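PDB 6EO5: PpBBE-like 1 D396N from Physcomitrella patens subsp. patens, which oxidises cellobiose as a berberine bridge enzyme-like flavoprotein whose FAD is bi-covalently attached. Local coordinates for residues P458-V461 against F462-P465. Numbering follows the deposited sequence.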
# COMPACT_ATOMS: atom_id res chain seq x y z
N PRO A 458 -17.32 17.61 9.77
CA PRO A 458 -17.88 17.59 11.12
C PRO A 458 -19.06 16.65 11.27
O PRO A 458 -19.31 16.15 12.38
CB PRO A 458 -18.28 19.05 11.36
CG PRO A 458 -17.57 19.84 10.31
CD PRO A 458 -17.47 18.92 9.13
N GLN A 459 -19.79 16.38 10.18
CA GLN A 459 -20.90 15.44 10.17
C GLN A 459 -20.47 13.99 9.98
O GLN A 459 -21.35 13.12 9.93
CB GLN A 459 -21.90 15.79 9.06
CG GLN A 459 -22.29 17.24 8.96
CD GLN A 459 -22.60 17.85 10.31
OE1 GLN A 459 -23.30 17.24 11.13
NE2 GLN A 459 -22.07 19.05 10.55
N ASN A 460 -19.17 13.72 9.84
CA ASN A 460 -18.67 12.35 9.65
C ASN A 460 -19.34 11.69 8.44
O ASN A 460 -19.73 10.53 8.49
CB ASN A 460 -18.87 11.52 10.92
CG ASN A 460 -17.98 10.30 10.97
OD1 ASN A 460 -16.85 10.31 10.46
ND2 ASN A 460 -18.48 9.24 11.59
N VAL A 461 -19.46 12.45 7.35
CA VAL A 461 -20.03 11.91 6.12
C VAL A 461 -19.23 10.71 5.63
O VAL A 461 -19.79 9.69 5.23
CB VAL A 461 -20.08 13.01 5.03
CG1 VAL A 461 -20.63 12.44 3.74
CG2 VAL A 461 -20.88 14.20 5.50
N PHE A 462 -17.90 10.85 5.63
CA PHE A 462 -16.97 9.83 5.16
C PHE A 462 -16.43 9.05 6.36
O PHE A 462 -15.61 9.57 7.13
CB PHE A 462 -15.81 10.47 4.40
CG PHE A 462 -16.22 11.25 3.17
CD1 PHE A 462 -16.79 10.60 2.08
CD2 PHE A 462 -15.98 12.61 3.08
CE1 PHE A 462 -17.15 11.31 0.94
CE2 PHE A 462 -16.33 13.33 1.94
CZ PHE A 462 -16.91 12.68 0.87
N ASN A 463 -16.87 7.79 6.50
CA ASN A 463 -16.39 6.96 7.60
C ASN A 463 -16.30 5.50 7.17
O ASN A 463 -16.92 5.07 6.20
CB ASN A 463 -17.29 7.09 8.85
CG ASN A 463 -18.71 6.64 8.57
OD1 ASN A 463 -19.00 5.44 8.44
ND2 ASN A 463 -19.61 7.60 8.47
N PHE A 464 -15.50 4.75 7.92
CA PHE A 464 -15.41 3.29 7.84
C PHE A 464 -14.88 2.81 9.19
O PHE A 464 -14.50 3.64 10.03
CB PHE A 464 -14.52 2.85 6.67
CG PHE A 464 -13.10 3.35 6.74
CD1 PHE A 464 -12.79 4.67 6.45
CD2 PHE A 464 -12.06 2.48 7.07
CE1 PHE A 464 -11.49 5.12 6.52
CE2 PHE A 464 -10.76 2.93 7.14
CZ PHE A 464 -10.48 4.25 6.87
N PRO A 465 -14.85 1.48 9.45
CA PRO A 465 -14.44 1.03 10.79
C PRO A 465 -13.15 1.64 11.33
O PRO A 465 -12.98 1.66 12.55
CB PRO A 465 -14.30 -0.49 10.63
CG PRO A 465 -15.34 -0.82 9.65
CD PRO A 465 -15.39 0.34 8.67
O HOH W 1 -19.14 6.93 4.65
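Asn463 reaches back three residues to Asn460, its side chain crossing the other at about a right angle. CB lies against the Asn460 amide, 3.6 Å from Asn460 OD1 and 3.7 Å from Asn460 ND2. A chi1 of 61° sets CG in the cleft between N and C of its own backbone and swings the amide toward Asn460 O; CG itself lies 4.0 Å from both Asn460 ND2 and Asn460 O. At the tip, ND2 donates to Asn460 O over 2.9 Å with an N-H...O angle of 151°; the acceptor lies practically in the Asn463 amide plane, whereas the donor is tilted 21° from the carbonyl plane. This turn belongs to the loop after helix 446-456, in the C-terminal berberine and berberine-like region, and Asp457 accepts hydrogen bonds from Val461 N and Phe462 N through its two carboxylate oxygens. An alanine in place of Asn463 is likely to leave Asn460 O without this side-chain donor and the turn less firmly closed. Water 1 makes a second link, accepting from Asn463 N at 3.1 Å and lying 2.9 Å from Val461 O, to which it can donate. The buried Phe462 side chain touches Val64 of helix 57-70 and Ile74 of strand 74-77, joining the loop to the FAD-binding domain.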